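Side-chain contacts in RNA-binding protein RO60 (Deinococcus radiodurans, PDB 2NVO), which binds several small RNAs that accumulate during recovery from ultraviolet irradiation and contributes to the resistance of the bacterium to ultraviolet light: residues L104-I109 / D124-V129; N269-L274 / P305-R310; R312-D317 / S396-R401; D317-R322 / D424-A429; G378-V383 / G496-E501. All coordinates share one frame; numbering follows the deposited sequence.

Interaction 1. Residues L104-I109 / D124-V129; sequences LVLALI and DALPEV
Leu106 meets Leu126 at an oblique angle, and the evidence for a real packing contact is the 3.6 Å between Leu106 CD2 and Leu126 CD1. Every contact across the interface involves Leu106. Its CG lies anti to the backbone N (chi1 -164°), which extends the branched end across the gap between the helices, and its two methyls then serve different partners. CD2 enters between Leu126 and Val129, with Val129 CB 4.1 Å from Leu106 CD2. CD1 turns to Ala125, one turn before Val129, and Ala125 CB stands 4.4 Å from Leu106 CD1, a looser touch. The CB of Leu126 starts off to one side of Leu106, and the end of its side chain then comes nearer. Further round, Leu126 and Ala107 both pack on Phe139 of helix 133-143, while Leu84 of helix 80-93 covers Leu106. All four touching residues are buried, and the contact is wholly apolar. The axes of the two segments run at 168° to each other and approach to 10.8 Å, a separation bridged by side chains. Two consecutive helices, 100-112 and 116-129, thus form an antiparallel helical hairpin, the kind of pairing from which HEAT-like repeats, such as those of the TROVE horseshoe, are built.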
# COMPACT_ATOMS: atom_id res chain seq x y z
N LEU A 104 -1.75 16.77 -2.26
CA LEU A 104 -1.65 17.94 -1.39
C LEU A 104 -0.69 18.95 -1.97
O LEU A 104 -0.99 20.14 -2.03
CB LEU A 104 -1.16 17.53 0.00
CG LEU A 104 -0.68 18.66 0.93
CD1 LEU A 104 -1.77 19.73 1.11
CD2 LEU A 104 -0.24 18.13 2.29
N VAL A 105 0.47 18.48 -2.40
CA VAL A 105 1.47 19.34 -3.00
C VAL A 105 0.92 20.01 -4.26
O VAL A 105 1.10 21.21 -4.46
CB VAL A 105 2.75 18.57 -3.33
CG1 VAL A 105 3.66 19.41 -4.20
CG2 VAL A 105 3.48 18.19 -2.03
N LEU A 106 0.24 19.22 -5.08
CA LEU A 106 -0.37 19.73 -6.31
C LEU A 106 -1.39 20.82 -6.01
O LEU A 106 -1.41 21.85 -6.69
CB LEU A 106 -1.02 18.60 -7.12
CG LEU A 106 -1.35 18.99 -8.57
CD1 LEU A 106 -0.09 19.06 -9.44
CD2 LEU A 106 -2.35 18.03 -9.19
N ALA A 107 -2.23 20.60 -5.00
CA ALA A 107 -3.15 21.62 -4.56
C ALA A 107 -2.43 22.90 -4.17
O ALA A 107 -2.85 23.99 -4.56
CB ALA A 107 -4.02 21.12 -3.41
N LEU A 108 -1.35 22.77 -3.40
CA LEU A 108 -0.61 23.94 -2.92
C LEU A 108 -0.08 24.78 -4.08
O LEU A 108 -0.22 26.00 -4.10
CB LEU A 108 0.55 23.54 -2.01
CG LEU A 108 0.26 23.01 -0.61
CD1 LEU A 108 1.51 22.36 0.00
CD2 LEU A 108 -0.26 24.13 0.29
N ILE A 109 0.55 24.12 -5.04
CA ILE A 109 1.05 24.79 -6.22
C ILE A 109 -0.11 25.43 -7.00
O ILE A 109 -0.12 26.64 -7.24
CB ILE A 109 1.81 23.81 -7.14
CG1 ILE A 109 2.95 23.13 -6.37
CG2 ILE A 109 2.35 24.55 -8.37
CD1 ILE A 109 3.63 22.01 -7.17
N ASP A 124 -3.14 21.78 -15.11
CA ASP A 124 -3.04 20.95 -16.32
C ASP A 124 -2.63 19.51 -16.00
O ASP A 124 -2.96 18.59 -16.75
CB ASP A 124 -2.04 21.56 -17.32
CG ASP A 124 -2.61 22.77 -18.06
OD1 ASP A 124 -3.86 22.94 -18.09
OD2 ASP A 124 -1.80 23.54 -18.61
N ALA A 125 -1.92 19.32 -14.89
CA ALA A 125 -1.50 17.98 -14.47
C ALA A 125 -2.57 17.25 -13.65
O ALA A 125 -2.49 16.03 -13.48
CB ALA A 125 -0.20 18.05 -13.70
N LEU A 126 -3.56 17.97 -13.14
CA LEU A 126 -4.58 17.34 -12.29
C LEU A 126 -5.20 16.07 -12.88
O LEU A 126 -5.35 15.07 -12.18
CB LEU A 126 -5.67 18.34 -11.89
CG LEU A 126 -6.65 17.79 -10.84
CD1 LEU A 126 -5.90 17.41 -9.55
CD2 LEU A 126 -7.76 18.77 -10.54
N PRO A 127 -5.57 16.09 -14.17
CA PRO A 127 -6.17 14.89 -14.76
C PRO A 127 -5.26 13.66 -14.68
O PRO A 127 -5.75 12.53 -14.57
CB PRO A 127 -6.39 15.29 -16.22
CG PRO A 127 -6.50 16.77 -16.18
CD PRO A 127 -5.56 17.22 -15.11
N GLU A 128 -3.95 13.87 -14.73
CA GLU A 128 -3.02 12.76 -14.62
C GLU A 128 -2.94 12.27 -13.19
O GLU A 128 -3.06 11.07 -12.92
CB GLU A 128 -1.61 13.17 -15.07
CG GLU A 128 -0.68 11.99 -15.26
CD GLU A 128 0.77 12.40 -15.57
OE1 GLU A 128 1.03 13.60 -15.79
OE2 GLU A 128 1.65 11.52 -15.56
N VAL A 129 -2.76 13.22 -12.28
CA VAL A 129 -2.47 12.91 -10.88
C VAL A 129 -3.70 12.44 -10.11
O VAL A 129 -3.61 11.54 -9.29
CB VAL A 129 -1.83 14.11 -10.15
CG1 VAL A 129 -1.69 13.82 -8.66
CG2 VAL A 129 -0.47 14.43 -10.75

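Interaction 2. Residues N269-L274 / P305-R310; sequences NGLTWL and PAALKR
Leu271 and Ala307 have the nearest CA atoms of the two segments, with 6.9 Å between Leu271 CA and Ala307 CA. The first segment enters helix 271-283 from a loop: Gly270 occupies the N-cap position, and Leu274 N donates to Gly270 O at 3.2 Å. The second segment is the short helix 305-310, held by helical bonds from the N of residue i+4 to the O of residue i: Lys309 N to Pro305 O and Arg310 N to Ala306 O. Leu271 therefore projects from the first turn of one helix against the flank of another.

One methyl does the touching. Leu271 CG stands anti to its own N (chi1 -172°), and this carries CD2 to the backbone of the short helix between Ala307 and Leu308. Leu271 CD2 lies 3.8 Å from Ala307 C and 4.1 Å from Ala307 CB. Leu308 starts out in the other direction, its CA-CB bond pointing away from Leu271, but with chi1 at -74° its chain swings round until Leu308 CD2 comes within 3.7 Å of Leu271 CD2. The two leucines meet at a slant. Ile313, in the loop that follows, touches Leu308 as well, and Leu302 of helix 292-302 packs on Leu271, which places the contact among consecutive helices of the TROVE domain.

The interface is small, 113 Å² buried between the segments. The side chains that meet are all aliphatic, and the backbone of Ala307 and Leu308 borders the same methyl. Since each leucine is buried, the contact should depend on shape and on exclusion of water, with little directional preference.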
# COMPACT_ATOMS: atom_id res chain seq x y z
N ASN A 269 -13.24 -11.62 -10.97
CA ASN A 269 -12.15 -10.91 -10.33
C ASN A 269 -10.82 -11.65 -10.35
O ASN A 269 -10.78 -12.87 -10.47
CB ASN A 269 -12.53 -10.48 -8.91
CG ASN A 269 -12.99 -9.03 -8.84
OD1 ASN A 269 -12.17 -8.11 -8.88
ND2 ASN A 269 -14.29 -8.83 -8.76
N GLY A 270 -9.74 -10.89 -10.24
CA GLY A 270 -8.40 -11.45 -10.25
C GLY A 270 -7.95 -12.05 -8.94
O GLY A 270 -8.76 -12.28 -8.03
N LEU A 271 -6.65 -12.30 -8.85
CA LEU A 271 -6.06 -13.03 -7.73
C LEU A 271 -6.03 -12.22 -6.44
O LEU A 271 -6.29 -12.75 -5.35
CB LEU A 271 -4.65 -13.48 -8.11
CG LEU A 271 -3.91 -14.43 -7.17
CD1 LEU A 271 -4.82 -15.52 -6.61
CD2 LEU A 271 -2.71 -15.03 -7.90
N THR A 272 -5.71 -10.94 -6.54
CA THR A 272 -5.70 -10.07 -5.38
C THR A 272 -7.04 -10.12 -4.66
O THR A 272 -7.09 -10.35 -3.45
CB THR A 272 -5.36 -8.63 -5.77
OG1 THR A 272 -4.19 -8.63 -6.60
CG2 THR A 272 -5.10 -7.79 -4.52
N TRP A 273 -8.12 -9.93 -5.42
CA TRP A 273 -9.48 -10.03 -4.89
C TRP A 273 -9.67 -11.37 -4.21
O TRP A 273 -10.18 -11.45 -3.08
CB TRP A 273 -10.51 -9.89 -6.03
CG TRP A 273 -11.94 -9.90 -5.54
CD1 TRP A 273 -12.69 -8.80 -5.21
CD2 TRP A 273 -12.78 -11.04 -5.30
NE1 TRP A 273 -13.94 -9.19 -4.79
CE2 TRP A 273 -14.02 -10.56 -4.83
CE3 TRP A 273 -12.60 -12.42 -5.44
CZ2 TRP A 273 -15.07 -11.41 -4.50
CZ3 TRP A 273 -13.65 -13.26 -5.11
CH2 TRP A 273 -14.87 -12.76 -4.64
N LEU A 274 -9.28 -12.43 -4.91
CA LEU A 274 -9.44 -13.78 -4.42
C LEU A 274 -8.74 -13.97 -3.07
O LEU A 274 -9.27 -14.59 -2.15
CB LEU A 274 -8.91 -14.79 -5.44
CG LEU A 274 -9.19 -16.23 -5.04
CD1 LEU A 274 -10.67 -16.41 -4.76
CD2 LEU A 274 -8.72 -17.23 -6.10
N PRO A 305 1.45 -19.55 -11.49
CA PRO A 305 2.64 -18.69 -11.53
C PRO A 305 2.44 -17.44 -12.38
O PRO A 305 2.90 -16.36 -12.01
CB PRO A 305 3.70 -19.60 -12.16
CG PRO A 305 3.27 -20.97 -11.78
CD PRO A 305 1.77 -20.94 -11.87
N ALA A 306 1.73 -17.58 -13.49
CA ALA A 306 1.48 -16.45 -14.37
C ALA A 306 0.55 -15.43 -13.72
O ALA A 306 0.67 -14.23 -13.94
CB ALA A 306 0.91 -16.93 -15.71
N ALA A 307 -0.39 -15.90 -12.93
CA ALA A 307 -1.33 -15.00 -12.29
C ALA A 307 -0.68 -14.34 -11.07
O ALA A 307 -0.95 -13.18 -10.76
CB ALA A 307 -2.61 -15.74 -11.89
N LEU A 308 0.19 -15.09 -10.39
CA LEU A 308 0.99 -14.54 -9.29
C LEU A 308 1.89 -13.40 -9.79
O LEU A 308 1.95 -12.32 -9.18
CB LEU A 308 1.82 -15.65 -8.65
CG LEU A 308 1.04 -16.65 -7.77
CD1 LEU A 308 1.87 -17.88 -7.45
CD2 LEU A 308 0.54 -15.98 -6.47
N LYS A 309 2.57 -13.63 -10.91
CA LYS A 309 3.49 -12.64 -11.47
C LYS A 309 2.77 -11.39 -11.94
O LYS A 309 3.15 -10.27 -11.59
CB LYS A 309 4.31 -13.23 -12.62
CG LYS A 309 5.19 -12.22 -13.34
CD LYS A 309 5.95 -12.86 -14.50
CE LYS A 309 7.03 -11.94 -15.06
NZ LYS A 309 6.47 -10.64 -15.55
N ARG A 310 1.71 -11.57 -12.73
CA ARG A 310 0.99 -10.44 -13.29
C ARG A 310 0.26 -9.63 -12.23
O ARG A 310 0.11 -8.41 -12.35
CB ARG A 310 0.01 -10.92 -14.37
CG ARG A 310 -1.02 -9.88 -14.79
CD ARG A 310 -1.79 -10.36 -16.02
NE ARG A 310 -1.89 -11.81 -16.04
CZ ARG A 310 -2.95 -12.50 -15.61
NH1 ARG A 310 -4.01 -11.86 -15.14
NH2 ARG A 310 -2.94 -13.83 -15.66

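Interaction 3. Residues R312-D317 / S396-R401; sequences RIHPLD and SLIALR
His314 N donates to Asp317 OD2 over 2.9 Å with a nearly straight N-H...O angle of 168°, the oxygen being met from above its carboxylate plane. His314, at the N-cap of helix 315-326, and Asp317 form a capping box. The ring adds a capping bond of its own: His314 ND1 accepts from Leu316 N, 3.1 Å away and tilted 17° from the ring plane, and this bond helps to set the ring's rotation. CG stands opposite the backbone N across chi1 (-171°), which brings CE1 toward helix 388-402.

There it meets the end of Ile398. CD1 of Ile398 reaches 3.3 Å from His314 CE1, a tight approach, arriving obliquely to the ring. The same methyl packs against Pro315, with Ile398 CD1 3.9 Å from Pro315 CG. Phe355 touches both Pro315 and Ile398. The contact joins the start of a TROVE helix, 315-326, to helix 388-402 of the VWFA-like domain.

Polar bonding is thus kept within one segment, while Ile398 meets ring and proline atoms by van der Waals contact. Because ND1 accepts the capping bond, the ring probably carries its proton on NE2 when neutral, and the join to Ile398 is dispersive, made against a ring held by its cap bond.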
# COMPACT_ATOMS: atom_id res chain seq x y z
N ARG A 312 1.47 -9.36 -9.31
CA ARG A 312 2.53 -8.85 -8.45
C ARG A 312 2.31 -9.18 -6.97
O ARG A 312 2.46 -8.32 -6.10
CB ARG A 312 2.67 -7.33 -8.63
CG ARG A 312 3.00 -6.91 -10.06
CD ARG A 312 3.57 -5.49 -10.11
NE ARG A 312 2.56 -4.48 -10.43
CZ ARG A 312 1.86 -3.79 -9.53
NH1 ARG A 312 2.04 -4.00 -8.23
NH2 ARG A 312 0.98 -2.88 -9.93
N ILE A 313 1.94 -10.43 -6.70
CA ILE A 313 1.67 -10.87 -5.33
C ILE A 313 2.98 -11.00 -4.57
O ILE A 313 3.91 -11.69 -5.01
CB ILE A 313 0.89 -12.20 -5.29
CG1 ILE A 313 -0.43 -12.07 -6.06
CG2 ILE A 313 0.60 -12.61 -3.85
CD1 ILE A 313 -1.22 -10.84 -5.73
N HIS A 314 3.06 -10.32 -3.43
CA HIS A 314 4.24 -10.35 -2.60
C HIS A 314 4.07 -11.55 -1.68
O HIS A 314 2.95 -11.91 -1.36
CB HIS A 314 4.32 -9.06 -1.79
CG HIS A 314 5.60 -8.88 -1.05
ND1 HIS A 314 5.83 -9.43 0.19
CD2 HIS A 314 6.73 -8.21 -1.39
CE1 HIS A 314 7.04 -9.09 0.60
NE2 HIS A 314 7.61 -8.36 -0.34
N PRO A 315 5.17 -12.19 -1.27
CA PRO A 315 5.02 -13.33 -0.38
C PRO A 315 4.19 -13.00 0.88
O PRO A 315 3.39 -13.83 1.30
CB PRO A 315 6.47 -13.71 -0.04
CG PRO A 315 7.27 -13.20 -1.20
CD PRO A 315 6.58 -11.93 -1.63
N LEU A 316 4.38 -11.82 1.46
CA LEU A 316 3.58 -11.39 2.62
C LEU A 316 2.08 -11.25 2.31
O LEU A 316 1.24 -11.38 3.20
CB LEU A 316 4.12 -10.07 3.17
CG LEU A 316 5.46 -10.21 3.89
CD1 LEU A 316 5.95 -8.84 4.35
CD2 LEU A 316 5.30 -11.17 5.06
N ASP A 317 1.75 -10.96 1.06
CA ASP A 317 0.35 -10.96 0.63
C ASP A 317 -0.23 -12.36 0.79
O ASP A 317 -1.35 -12.51 1.25
CB ASP A 317 0.24 -10.55 -0.84
CG ASP A 317 0.52 -9.08 -1.07
OD1 ASP A 317 0.34 -8.29 -0.11
OD2 ASP A 317 0.91 -8.72 -2.21
N SER A 396 13.45 -12.07 6.21
CA SER A 396 14.81 -12.63 6.15
C SER A 396 14.93 -13.61 4.98
O SER A 396 15.85 -13.51 4.17
CB SER A 396 15.15 -13.37 7.45
OG SER A 396 15.33 -12.46 8.52
N LEU A 397 13.96 -14.52 4.88
CA LEU A 397 13.92 -15.46 3.76
C LEU A 397 13.89 -14.73 2.42
O LEU A 397 14.63 -15.09 1.48
CB LEU A 397 12.73 -16.39 3.87
CG LEU A 397 12.86 -17.42 4.98
CD1 LEU A 397 11.57 -18.21 5.04
CD2 LEU A 397 14.09 -18.35 4.74
N ILE A 398 13.06 -13.70 2.33
CA ILE A 398 13.03 -12.84 1.14
C ILE A 398 14.38 -12.25 0.78
O ILE A 398 14.80 -12.34 -0.38
CB ILE A 398 11.99 -11.71 1.28
CG1 ILE A 398 10.58 -12.30 1.21
CG2 ILE A 398 12.17 -10.69 0.16
CD1 ILE A 398 9.44 -11.28 1.35
N ALA A 399 15.05 -11.62 1.74
CA ALA A 399 16.39 -11.07 1.51
C ALA A 399 17.37 -12.16 1.07
O ALA A 399 18.03 -12.02 0.03
CB ALA A 399 16.91 -10.36 2.75
N LEU A 400 17.44 -13.24 1.84
CA LEU A 400 18.34 -14.34 1.54
C LEU A 400 18.15 -14.89 0.13
O LEU A 400 19.11 -15.22 -0.55
CB LEU A 400 18.21 -15.44 2.59
CG LEU A 400 18.85 -15.02 3.92
CD1 LEU A 400 18.32 -15.83 5.09
CD2 LEU A 400 20.39 -15.10 3.85
N ARG A 401 16.90 -14.95 -0.32
CA ARG A 401 16.59 -15.52 -1.63
C ARG A 401 16.65 -14.52 -2.80
O ARG A 401 16.68 -14.94 -3.94
CB ARG A 401 15.22 -16.21 -1.60
CG ARG A 401 15.22 -17.49 -0.76
CD ARG A 401 13.90 -18.27 -0.84
NE ARG A 401 13.85 -19.28 0.22
CZ ARG A 401 12.74 -19.82 0.73
NH1 ARG A 401 11.55 -19.46 0.26
NH2 ARG A 401 12.82 -20.71 1.72

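Interaction 4. Residues D317-R322 / D424-A429; sequences DALKAR and DTLESA
Leu426 receives both residues that reach it from helix 315-326, Leu319 and Arg322, and the residues on either side of it in sequence build the helix start that carries it. Asp424 comes first. Asp424 OD1 accepts from Ser428 OG at 2.7 Å through the anti lone pair, and the same oxygen forms a salt bridge with Lys432, so two partners grip it. Next, Thr425 holds the N-cap position: Thr425 OG1 accepts from Ser428 N at 3.0 Å, with an N-H...O angle of 160°. Thr425 N donates back to Ser428 OG at 2.9 Å, a more bent bond at 140°, and the pair completes a capping box.

Leu426 opens the helix itself. With CG anti to the backbone N, it sends CD2 straight at Leu319, and the two side chains meet tip to tip, Leu426 CD2 lying 3.9 Å from Leu319 CD2 and 4.0 Å from Leu319 CD1. This is a junction between the two domains of the ring-shaped monomer: Leu319 belongs to a TROVE helix, Leu426 to the VWFA-like domain that closes the horseshoe, and Met390 of helix 388-402 packs on both. Arg322, bent at chi3 (70°), and Leu426 extend toward each other from opposite directions, and the edge of the guanidinium comes close, Arg322 NH2 standing 4.1 Å from Leu426 CD2.

At Glu427 the carboxylate turns back to the helix start, where Thr425 OG1 gives OE1 a weak bond. Glu427 OE2 remains 6.0 Å from Arg322 NH2, near enough for a mild attraction, perhaps, but without contact. Ala429 touches Ala393 of helix 388-402 and Ile420.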
# COMPACT_ATOMS: atom_id res chain seq x y z
N ASP A 317 1.75 -10.96 1.06
CA ASP A 317 0.35 -10.96 0.63
C ASP A 317 -0.23 -12.36 0.79
O ASP A 317 -1.35 -12.51 1.25
CB ASP A 317 0.24 -10.55 -0.84
CG ASP A 317 0.52 -9.08 -1.07
OD1 ASP A 317 0.34 -8.29 -0.11
OD2 ASP A 317 0.91 -8.72 -2.21
N ALA A 318 0.55 -13.37 0.41
CA ALA A 318 0.07 -14.73 0.53
C ALA A 318 0.04 -15.15 1.99
O ALA A 318 -0.87 -15.83 2.42
CB ALA A 318 0.94 -15.69 -0.31
N LEU A 319 1.06 -14.74 2.76
CA LEU A 319 1.08 -15.09 4.18
C LEU A 319 -0.13 -14.47 4.87
O LEU A 319 -0.81 -15.15 5.62
CB LEU A 319 2.40 -14.65 4.85
CG LEU A 319 2.54 -15.07 6.32
CD1 LEU A 319 2.21 -16.55 6.55
CD2 LEU A 319 3.96 -14.74 6.86
N LYS A 320 -0.41 -13.20 4.61
CA LYS A 320 -1.57 -12.54 5.22
C LYS A 320 -2.87 -13.26 4.85
O LYS A 320 -3.71 -13.54 5.71
CB LYS A 320 -1.64 -11.06 4.82
CG LYS A 320 -2.93 -10.38 5.29
CD LYS A 320 -3.07 -8.98 4.70
CE LYS A 320 -4.34 -8.29 5.22
NZ LYS A 320 -4.31 -6.81 4.96
N ALA A 321 -3.04 -13.58 3.57
CA ALA A 321 -4.26 -14.27 3.14
C ALA A 321 -4.44 -15.59 3.86
O ALA A 321 -5.55 -15.94 4.26
CB ALA A 321 -4.30 -14.44 1.60
N ARG A 322 -3.36 -16.35 4.02
CA ARG A 322 -3.43 -17.62 4.72
C ARG A 322 -3.84 -17.44 6.18
O ARG A 322 -4.72 -18.13 6.68
CB ARG A 322 -2.10 -18.36 4.68
CG ARG A 322 -2.13 -19.60 5.54
CD ARG A 322 -1.06 -20.58 5.20
NE ARG A 322 0.28 -20.13 5.57
CZ ARG A 322 0.75 -20.07 6.82
NH1 ARG A 322 -0.02 -20.41 7.84
NH2 ARG A 322 2.00 -19.68 7.03
N ASP A 424 15.92 -22.70 4.35
CA ASP A 424 15.01 -22.75 5.49
C ASP A 424 13.57 -22.58 5.03
O ASP A 424 13.30 -22.03 3.96
CB ASP A 424 15.37 -21.66 6.50
CG ASP A 424 16.43 -22.10 7.50
OD1 ASP A 424 16.12 -22.92 8.39
OD2 ASP A 424 17.57 -21.60 7.43
N THR A 425 12.64 -23.08 5.83
CA THR A 425 11.24 -22.72 5.68
C THR A 425 10.91 -21.55 6.61
O THR A 425 11.72 -21.18 7.45
CB THR A 425 10.34 -23.85 6.14
OG1 THR A 425 10.77 -24.27 7.44
CG2 THR A 425 10.40 -25.02 5.17
N LEU A 426 9.71 -21.01 6.46
CA LEU A 426 9.24 -19.94 7.34
C LEU A 426 9.33 -20.44 8.78
O LEU A 426 9.83 -19.76 9.66
CB LEU A 426 7.80 -19.57 6.98
CG LEU A 426 7.20 -18.47 7.88
CD1 LEU A 426 8.11 -17.21 7.88
CD2 LEU A 426 5.78 -18.14 7.46
N GLU A 427 8.85 -21.65 9.00
CA GLU A 427 8.85 -22.25 10.33
C GLU A 427 10.26 -22.47 10.92
O GLU A 427 10.49 -22.16 12.08
CB GLU A 427 8.07 -23.57 10.31
CG GLU A 427 6.87 -23.58 9.33
CD GLU A 427 7.28 -23.84 7.86
OE1 GLU A 427 7.92 -24.88 7.57
OE2 GLU A 427 6.96 -23.01 7.00
N SER A 428 11.21 -22.96 10.13
CA SER A 428 12.55 -23.19 10.68
C SER A 428 13.30 -21.87 10.91
O SER A 428 14.06 -21.73 11.86
CB SER A 428 13.36 -24.19 9.83
OG SER A 428 13.58 -23.70 8.51
N ALA A 429 13.08 -20.89 10.03
CA ALA A 429 13.66 -19.55 10.22
C ALA A 429 13.10 -18.89 11.49
O ALA A 429 13.82 -18.25 12.23
CB ALA A 429 13.36 -18.69 9.01

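Interaction 5. Residues G378-V383 / G496-E501; sequences GDVAGV and GLTATE
Two loops of the VWFA-like domain meet here, one between strand 364-369 and helix 388-402, the other following strand 491-496, and the contact centres on Val380 against Leu497 and Thr498. Val380 splits its two methyls. Val380 CG1, anti to the backbone N (chi1 173°), lies 3.8 Å from Leu497 O, whereas Val380 CG2 fits between side chains, 4.0 Å from Leu497 CB and 3.9 Å from Thr498 CG2. Thr498 crosses Val380 at about a right angle, so its methyl comes in across the valine; Leu497 passes at a slant. Pro388, at the start of helix 388-402, touches all three residues.

The strand-491-496 loop begins with a type I beta turn from Gly496 to Ala499, closed by Ala499 N to Gly496 O at 3.0 Å. It lies in the neighbourhood of the MIDAS-like site: the side chain of Thr498 is about 9 Å from the bound calcium ion and about 8 Å from that of Ser374, which coordinates it. Thr498 is not itself a ligand, but its backbone bonds to Asp465 and that of Leu497 to Thr464.

A single water adds the polar link between the loops. It accepts from Ala381 N at 2.9 Å and donates to Leu497 O at 2.6 Å, so the carbonyl that Val380 CG1 borders also receives a hydrogen bond. Phe518 packs on Val380 and Leu497 alike.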
# COMPACT_ATOMS: atom_id res chain seq x y z
N GLY A 378 1.77 -10.52 19.30
CA GLY A 378 1.31 -9.40 18.50
C GLY A 378 0.82 -9.77 17.10
O GLY A 378 1.22 -10.79 16.52
N ASP A 379 -0.05 -8.94 16.56
CA ASP A 379 -0.61 -9.13 15.22
C ASP A 379 -0.11 -8.03 14.31
O ASP A 379 -0.71 -6.97 14.25
CB ASP A 379 -2.13 -9.08 15.25
CG ASP A 379 -2.75 -10.19 16.08
OD1 ASP A 379 -2.24 -11.33 16.08
OD2 ASP A 379 -3.78 -9.91 16.73
N VAL A 380 0.98 -8.29 13.61
CA VAL A 380 1.58 -7.25 12.78
C VAL A 380 0.61 -6.86 11.68
O VAL A 380 0.00 -7.73 11.03
CB VAL A 380 2.89 -7.74 12.14
CG1 VAL A 380 3.42 -6.70 11.13
CG2 VAL A 380 3.95 -8.03 13.23
N ALA A 381 0.48 -5.55 11.49
CA ALA A 381 -0.39 -4.99 10.46
C ALA A 381 -1.85 -5.41 10.65
O ALA A 381 -2.61 -5.48 9.69
CB ALA A 381 0.11 -5.41 9.04
N GLY A 382 -2.22 -5.69 11.89
CA GLY A 382 -3.55 -6.18 12.20
C GLY A 382 -3.86 -7.57 11.67
O GLY A 382 -5.01 -7.99 11.69
N VAL A 383 -2.84 -8.29 11.21
CA VAL A 383 -3.04 -9.63 10.68
C VAL A 383 -3.00 -10.67 11.78
O VAL A 383 -1.98 -10.85 12.41
CB VAL A 383 -2.00 -9.96 9.58
CG1 VAL A 383 -2.18 -11.40 9.08
CG2 VAL A 383 -2.14 -8.96 8.43
N GLY A 496 10.09 -1.18 13.49
CA GLY A 496 9.31 -1.54 14.66
C GLY A 496 8.01 -2.12 14.21
O GLY A 496 7.04 -1.38 13.99
N LEU A 497 7.98 -3.45 14.07
CA LEU A 497 6.88 -4.15 13.41
C LEU A 497 5.51 -3.92 14.08
O LEU A 497 4.49 -3.92 13.41
CB LEU A 497 7.16 -5.66 13.31
CG LEU A 497 8.27 -6.05 12.32
CD1 LEU A 497 8.83 -7.42 12.72
CD2 LEU A 497 7.79 -6.02 10.87
N THR A 498 5.50 -3.71 15.39
CA THR A 498 4.26 -3.39 16.11
C THR A 498 4.37 -2.06 16.86
O THR A 498 3.62 -1.82 17.80
CB THR A 498 3.92 -4.48 17.15
OG1 THR A 498 5.04 -4.66 18.02
CG2 THR A 498 3.59 -5.80 16.46
N ALA A 499 5.31 -1.21 16.45
CA ALA A 499 5.55 0.07 17.10
C ALA A 499 4.46 1.09 16.75
O ALA A 499 3.85 1.02 15.69
CB ALA A 499 6.92 0.61 16.71
N THR A 500 4.22 2.03 17.64
CA THR A 500 3.34 3.15 17.31
C THR A 500 4.20 4.41 17.16
O THR A 500 3.88 5.31 16.39
CB THR A 500 2.24 3.36 18.39
OG1 THR A 500 2.85 3.54 19.66
CG2 THR A 500 1.32 2.14 18.47
N GLU A 501 5.33 4.45 17.86
CA GLU A 501 6.26 5.58 17.77
C GLU A 501 7.64 5.25 18.37
O GLU A 501 7.75 4.67 19.44
CB GLU A 501 5.66 6.81 18.46
CG GLU A 501 6.42 8.10 18.19
CD GLU A 501 6.48 8.44 16.70
OE1 GLU A 501 5.43 8.80 16.13
OE2 GLU A 501 7.57 8.33 16.09
O HOH W 1 1.93 -3.59 13.12

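From the N terminus, interaction 1 closes a 14-residue, mostly helical span of the TROVE domain, and interaction 2 follows in series with a 30-residue span, also mostly helix, later in that domain, the centres lying 32 Å apart. Interaction 3 opens just beyond; Leu308 O and Ile313 N (3.1 Å) probably form a hydrogen bond between the two. Interactions 3 and 4 close loops of 78 and 101 residues, share Asp317 and helix 315-326, and cross along the chain, each joining TROVE to the VWFA-like domain. Interaction 5 closes 112 residues within that domain, yet crosses both. It touches interaction 4 where Lys320 CG meets Val383 CG2 at 3.5 Å.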